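Local coordinates for protein Apc35852 (Geobacillus stearothermophilus, PDB 1U9C) that is of unknown function but belongs to the DJ-1/PfpI family, which includes chaperones and cysteine proteases, at residues Val147-Glu160 / Leu172-Arg186. Sequence-based numbering, arbitrary orientation.
Sequences VKGKTVTSFTDEEE and LLESTLRLRGANFVR
Val152 pairs with Phe184 and Thr151 with Asn183 in a short two-stranded parallel ladder, carried by Asn183 N to Lys150 O, Val152 N to Asn183 O and Val185 N to Val152 O; before it, Gly149 N of the Val147-Lys150 type II turn bonds Gly181 O, in the Schellman motif closing helix 173-179. Next to the Val152-Phe184 pair, Thr153 OG1, swung anti to its own N (chi1 -166°), donates to Val185 O at 2.7 Å in the carbonyl plane. On the face that carries Val152 and Phe184, Val152 CG2 lies on Ala182 CB (3.7 Å) and meets the Phe184 ring at CD1. Val147 CG1 reaches Leu177 CD2. Val152 O lies over one face of the Phe184 ring and Glu174 CG is centred over the opposite one, with Ser154 OG at its edge, 3.3 Å from CE1. Ser154 OG also touches Leu173 and Leu177 but gives its proton to Phe155 O. At the start of helix 157-163, Thr156 and Glu159 form a capping box, and Asp157 N donates almost straight (166°) to Glu174 OE1 at 2.8 Å. The Asp157 and Glu174 carboxylates stack with planes 30° apart; Ser175 OG, giving its proton to Asp157 OD2 at 2.5 Å, and Arg178, bridged to Glu174 OE2, probably ease their repulsion. Arg186 grips Glu158 OE1 end-on with NH1 and NH2, both 3.1 Å away, its guanidinium laid over Thr156 CG2. Beyond the contact, Glu160 bonds His99 and His130, the latter following Cys129, which is present as 3-sulfinoalanine, and Thr153 N bonds Thr202 of strand 200-203. The arrangement is a right-handed beta-alpha-beta crossover, strand 151-152 returning through helices 157-163 and 173-179 to the parallel strand 183-184, packed beside the central sheet of the DJ-1/PfpI fold.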
loop_
_atom_site.group_PDB
_atom_site.type_symbol
_atom_site.label_atom_id
_atom_site.label_comp_id
_atom_site.label_asym_id
_atom_site.label_seq_id
_atom_site.Cartn_x
_atom_site.Cartn_y
_atom_site.Cartn_z
ATOM N N VAL A 147 12.763 -5.090 -2.877
ATOM C CA VAL A 147 12.705 -4.354 -4.157
ATOM C C VAL A 147 13.969 -4.379 -5.022
ATOM O O VAL A 147 13.980 -3.800 -6.109
ATOM C CB VAL A 147 12.296 -2.882 -3.965
ATOM C CG1 VAL A 147 10.983 -2.821 -3.241
ATOM C CG2 VAL A 147 13.343 -2.083 -3.189
ATOM N N LYS A 148 15.043 -4.975 -4.525
ATOM C CA LYS A 148 16.282 -5.004 -5.282
ATOM C C LYS A 148 16.139 -5.711 -6.619
ATOM O O LYS A 148 15.738 -6.869 -6.672
ATOM C CB LYS A 148 17.418 -5.634 -4.449
ATOM C CG LYS A 148 18.711 -5.867 -5.209
ATOM C CD LYS A 148 19.880 -6.183 -4.288
ATOM C CE LYS A 148 21.174 -6.465 -5.083
ATOM N NZ LYS A 148 22.428 -6.374 -4.269
ATOM N N GLY A 149 16.469 -4.999 -7.701
ATOM C CA GLY A 149 16.390 -5.552 -9.060
ATOM C C GLY A 149 14.991 -5.668 -9.627
ATOM O O GLY A 149 14.791 -6.217 -10.709
ATOM N N LYS A 150 14.029 -5.125 -8.901
ATOM C CA LYS A 150 12.626 -5.215 -9.309
ATOM C C LYS A 150 12.131 -3.906 -9.919
ATOM O O LYS A 150 12.549 -2.828 -9.481
ATOM C CB LYS A 150 11.745 -5.532 -8.102
ATOM C CG LYS A 150 12.022 -6.858 -7.404
ATOM C CD LYS A 150 11.762 -8.045 -8.305
ATOM C CE LYS A 150 10.269 -8.315 -8.450
ATOM N NZ LYS A 150 9.767 -9.143 -7.323
ATOM N N THR A 151 11.229 -4.006 -10.891
ATOM C CA THR A 151 10.596 -2.866 -11.528
ATOM C C THR A 151 9.454 -2.413 -10.609
ATOM O O THR A 151 8.541 -3.184 -10.340
ATOM C CB THR A 151 10.029 -3.234 -12.897
ATOM O OG1 THR A 151 11.109 -3.599 -13.776
ATOM C CG2 THR A 151 9.379 -2.011 -13.569
ATOM N N VAL A 152 9.490 -1.165 -10.172
ATOM C CA VAL A 152 8.478 -0.627 -9.276
ATOM C C VAL A 152 8.150 0.796 -9.606
ATOM O O VAL A 152 8.963 1.513 -10.245
ATOM C CB VAL A 152 8.890 -0.669 -7.831
ATOM C CG1 VAL A 152 9.338 -2.019 -7.408
ATOM C CG2 VAL A 152 9.944 0.391 -7.499
ATOM N N THR A 153 6.995 1.215 -9.112
ATOM C CA THR A 153 6.607 2.608 -9.097
ATOM C C THR A 153 6.123 3.013 -7.730
ATOM O O THR A 153 5.923 2.174 -6.851
ATOM C CB THR A 153 5.587 2.887 -10.203
ATOM O OG1 THR A 153 5.432 4.291 -10.419
ATOM C CG2 THR A 153 4.197 2.366 -9.903
ATOM N N SER A 154 5.929 4.317 -7.558
ATOM C CA SER A 154 5.387 4.891 -6.328
ATOM C C SER A 154 5.049 6.318 -6.619
ATOM O O SER A 154 5.380 6.835 -7.673
ATOM C CB SER A 154 6.351 4.851 -5.147
ATOM O OG SER A 154 7.463 5.760 -5.289
ATOM N N PHE A 155 4.545 7.016 -5.602
ATOM C CA PHE A 155 4.414 8.457 -5.657
ATOM C C PHE A 155 5.792 9.006 -5.977
ATOM O O PHE A 155 6.779 8.637 -5.374
ATOM C CB PHE A 155 3.994 8.979 -4.312
ATOM C CG PHE A 155 3.314 10.299 -4.347
ATOM C CD1 PHE A 155 2.044 10.415 -4.827
ATOM C CD2 PHE A 155 3.918 11.403 -3.792
ATOM C CE1 PHE A 155 1.399 11.618 -4.778
ATOM C CE2 PHE A 155 3.263 12.608 -3.742
ATOM C CZ PHE A 155 2.013 12.705 -4.218
ATOM N N THR A 156 5.847 9.869 -6.966
ATOM C CA THR A 156 7.141 10.318 -7.455
ATOM C C THR A 156 7.634 11.507 -6.683
ATOM O O THR A 156 6.855 12.244 -6.078
ATOM C CB THR A 156 7.072 10.677 -8.953
ATOM O OG1 THR A 156 6.132 11.738 -9.172
ATOM C CG2 THR A 156 6.631 9.508 -9.817
ATOM N N ASP A 157 8.941 11.713 -6.764
ATOM C CA ASP A 157 9.552 12.882 -6.141
ATOM C C ASP A 157 8.984 14.153 -6.724
ATOM O O ASP A 157 8.812 15.123 -6.004
ATOM C CB ASP A 157 11.043 12.903 -6.326
ATOM C CG ASP A 157 11.752 11.780 -5.618
ATOM O OD1 ASP A 157 11.155 11.077 -4.773
ATOM O OD2 ASP A 157 12.968 11.562 -5.857
ATOM N N GLU A 158 8.725 14.163 -8.041
ATOM C CA GLU A 158 8.053 15.297 -8.696
ATOM C C GLU A 158 6.663 15.580 -8.148
ATOM O O GLU A 158 6.306 16.714 -7.883
ATOM C CB GLU A 158 7.932 15.053 -10.216
ATOM C CG GLU A 158 7.340 16.246 -10.978
ATOM C CD GLU A 158 6.953 15.935 -12.428
ATOM O OE1 GLU A 158 6.904 14.751 -12.826
ATOM O OE2 GLU A 158 6.702 16.894 -13.187
ATOM N N GLU A 159 5.871 14.531 -7.957
ATOM C CA GLU A 159 4.553 14.677 -7.357
ATOM C C GLU A 159 4.684 15.184 -5.917
ATOM O O GLU A 159 3.944 16.065 -5.524
ATOM C CB GLU A 159 3.775 13.363 -7.391
ATOM C CG GLU A 159 3.170 13.056 -8.760
ATOM C CD GLU A 159 2.821 11.588 -8.995
ATOM O OE1 GLU A 159 3.623 10.700 -8.614
ATOM O OE2 GLU A 159 1.778 11.317 -9.633
ATOM N N GLU A 160 5.702 14.724 -5.205
ATOM C CA GLU A 160 5.928 15.150 -3.816
ATOM C C GLU A 160 6.339 16.616 -3.720
ATOM O O GLU A 160 5.943 17.337 -2.797
ATOM C CB GLU A 160 7.008 14.271 -3.157
ATOM C CG GLU A 160 7.025 14.303 -1.632
ATOM C CD GLU A 160 5.835 13.583 -1.033
ATOM O OE1 GLU A 160 5.941 12.365 -0.807
ATOM O OE2 GLU A 160 4.787 14.210 -0.848
ATOM N N LEU A 172 12.562 10.664 0.827
ATOM C CA LEU A 172 11.740 10.681 -0.379
ATOM C C LEU A 172 11.577 9.237 -0.882
ATOM O O LEU A 172 12.547 8.504 -1.002
ATOM C CB LEU A 172 12.309 11.583 -1.486
ATOM C CG LEU A 172 12.240 13.082 -1.223
ATOM C CD1 LEU A 172 12.665 13.864 -2.430
ATOM C CD2 LEU A 172 10.843 13.488 -0.755
ATOM N N LEU A 173 10.349 8.844 -1.141
ATOM C CA LEU A 173 10.039 7.453 -1.428
ATOM C C LEU A 173 10.650 6.904 -2.736
ATOM O O LEU A 173 11.339 5.906 -2.704
ATOM C CB LEU A 173 8.535 7.293 -1.429
ATOM C CG LEU A 173 8.007 5.890 -1.722
ATOM C CD1 LEU A 173 8.632 4.921 -0.804
ATOM C CD2 LEU A 173 6.503 5.826 -1.550
ATOM N N GLU A 174 10.452 7.607 -3.836
ATOM C CA GLU A 174 11.037 7.165 -5.115
ATOM C C GLU A 174 12.568 7.068 -4.999
ATOM O O GLU A 174 13.217 6.074 -5.371
ATOM C CB GLU A 174 10.652 8.139 -6.254
ATOM C CG GLU A 174 11.510 8.018 -7.524
ATOM C CD GLU A 174 11.180 9.047 -8.613
ATOM O OE1 GLU A 174 10.278 9.918 -8.475
ATOM O OE2 GLU A 174 11.871 9.000 -9.673
ATOM N N SER A 175 13.158 8.131 -4.454
ATOM C CA SER A 175 14.598 8.194 -4.287
ATOM C C SER A 175 15.109 7.036 -3.463
ATOM O O SER A 175 16.135 6.423 -3.766
ATOM C CB SER A 175 14.957 9.494 -3.564
ATOM O OG SER A 175 14.797 10.571 -4.468
ATOM N N THR A 176 14.371 6.750 -2.395
ATOM C CA THR A 176 14.795 5.721 -1.475
ATOM C C THR A 176 14.638 4.320 -2.078
ATOM O O THR A 176 15.487 3.434 -1.899
ATOM C CB THR A 176 14.131 5.953 -0.088
ATOM O OG1 THR A 176 14.542 7.243 0.395
ATOM C CG2 THR A 176 14.690 5.028 0.975
ATOM N N LEU A 177 13.528 4.098 -2.792
ATOM C CA LEU A 177 13.357 2.829 -3.479
ATOM C C LEU A 177 14.463 2.574 -4.496
ATOM O O LEU A 177 14.994 1.469 -4.593
ATOM C CB LEU A 177 12.013 2.782 -4.204
ATOM C CG LEU A 177 10.787 2.677 -3.331
ATOM C CD1 LEU A 177 9.565 3.015 -4.151
ATOM C CD2 LEU A 177 10.702 1.325 -2.652
ATOM N N ARG A 178 14.832 3.595 -5.254
ATOM C CA ARG A 178 15.977 3.449 -6.158
ATOM C C ARG A 178 17.300 3.183 -5.420
ATOM O O ARG A 178 18.073 2.318 -5.803
ATOM C CB ARG A 178 16.096 4.648 -7.083
ATOM C CG ARG A 178 17.274 4.565 -7.987
ATOM C CD ARG A 178 17.480 5.787 -8.864
ATOM N NE ARG A 178 16.244 6.143 -9.560
ATOM C CZ ARG A 178 15.411 7.109 -9.202
ATOM N NH1 ARG A 178 14.335 7.323 -9.927
ATOM N NH2 ARG A 178 15.645 7.873 -8.128
ATOM N N LEU A 179 17.519 3.896 -4.334
ATOM C CA LEU A 179 18.685 3.698 -3.501
ATOM C C LEU A 179 18.760 2.279 -2.952
ATOM O O LEU A 179 19.863 1.739 -2.820
ATOM C CB LEU A 179 18.658 4.723 -2.351
ATOM C CG LEU A 179 19.853 4.922 -1.454
ATOM C CD1 LEU A 179 21.044 5.259 -2.303
ATOM C CD2 LEU A 179 19.572 6.051 -0.448
ATOM N N ARG A 180 17.597 1.691 -2.641
ATOM C CA ARG A 180 17.516 0.306 -2.159
ATOM C C ARG A 180 17.693 -0.737 -3.300
ATOM O O ARG A 180 17.711 -1.951 -3.069
ATOM C CB ARG A 180 16.184 0.074 -1.395
ATOM C CG ARG A 180 16.016 0.937 -0.115
ATOM C CD ARG A 180 16.774 0.416 1.118
ATOM N NE ARG A 180 16.460 1.191 2.325
ATOM C CZ ARG A 180 17.036 2.318 2.705
ATOM N NH1 ARG A 180 18.056 2.847 2.030
ATOM N NH2 ARG A 180 16.608 2.922 3.813
ATOM N N GLY A 181 17.806 -0.281 -4.546
ATOM C CA GLY A 181 18.122 -1.173 -5.668
ATOM C C GLY A 181 16.993 -1.415 -6.647
ATOM O O GLY A 181 17.125 -2.239 -7.533
ATOM N N ALA A 182 15.866 -0.728 -6.470
ATOM C CA ALA A 182 14.750 -0.859 -7.407
ATOM C C ALA A 182 15.021 -0.146 -8.727
ATOM O O ALA A 182 15.749 0.860 -8.778
ATOM C CB ALA A 182 13.477 -0.322 -6.778
ATOM N N ASN A 183 14.466 -0.717 -9.792
ATOM C CA ASN A 183 14.426 -0.082 -11.108
ATOM C C ASN A 183 13.111 0.644 -11.196
ATOM O O ASN A 183 12.060 0.022 -11.401
ATOM C CB ASN A 183 14.549 -1.124 -12.218
ATOM C CG ASN A 183 15.881 -1.787 -12.199
ATOM O OD1 ASN A 183 16.904 -1.124 -12.050
ATOM N ND2 ASN A 183 15.892 -3.110 -12.321
ATOM N N PHE A 184 13.168 1.948 -11.001
ATOM C CA PHE A 184 11.989 2.760 -10.842
ATOM C C PHE A 184 11.470 3.176 -12.200
ATOM O O PHE A 184 12.244 3.491 -13.115
ATOM C CB PHE A 184 12.303 3.995 -9.993
ATOM C CG PHE A 184 11.084 4.728 -9.525
ATOM C CD1 PHE A 184 10.446 4.379 -8.343
ATOM C CD2 PHE A 184 10.519 5.707 -10.313
ATOM C CE1 PHE A 184 9.297 5.053 -7.931
ATOM C CE2 PHE A 184 9.374 6.353 -9.920
ATOM C CZ PHE A 184 8.763 6.029 -8.725
ATOM N N VAL A 185 10.152 3.193 -12.311
ATOM C CA VAL A 185 9.484 3.598 -13.521
ATOM C C VAL A 185 8.194 4.313 -13.123
ATOM O O VAL A 185 7.664 4.141 -12.002
ATOM C CB VAL A 185 9.249 2.373 -14.426
ATOM C CG1 VAL A 185 8.177 1.476 -13.854
ATOM C CG2 VAL A 185 8.984 2.791 -15.873
ATOM N N ARG A 186 7.719 5.167 -14.017
ATOM C CA ARG A 186 6.548 5.956 -13.746
ATOM C C ARG A 186 5.877 6.418 -15.010
ATOM O O ARG A 186 6.392 6.213 -16.108
ATOM C CB ARG A 186 6.950 7.158 -12.885
ATOM C CG ARG A 186 8.267 7.776 -13.358
ATOM C CD ARG A 186 8.408 9.178 -12.999
ATOM N NE ARG A 186 7.272 9.975 -13.440
ATOM C CZ ARG A 186 7.117 11.255 -13.123
ATOM N NH1 ARG A 186 8.015 11.874 -12.363
ATOM N NH2 ARG A 186 6.044 11.911 -13.548
HETATM O O HOH W 1 13.639 -4.544 -13.436
HETATM O O HOH W 2 8.725 10.032 -3.889
HETATM O O HOH W 3 14.264 10.619 -8.059
HETATM O O HOH W 4 10.089 12.352 -9.802
HETATM O O HOH W 5 8.228 10.688 -1.229
#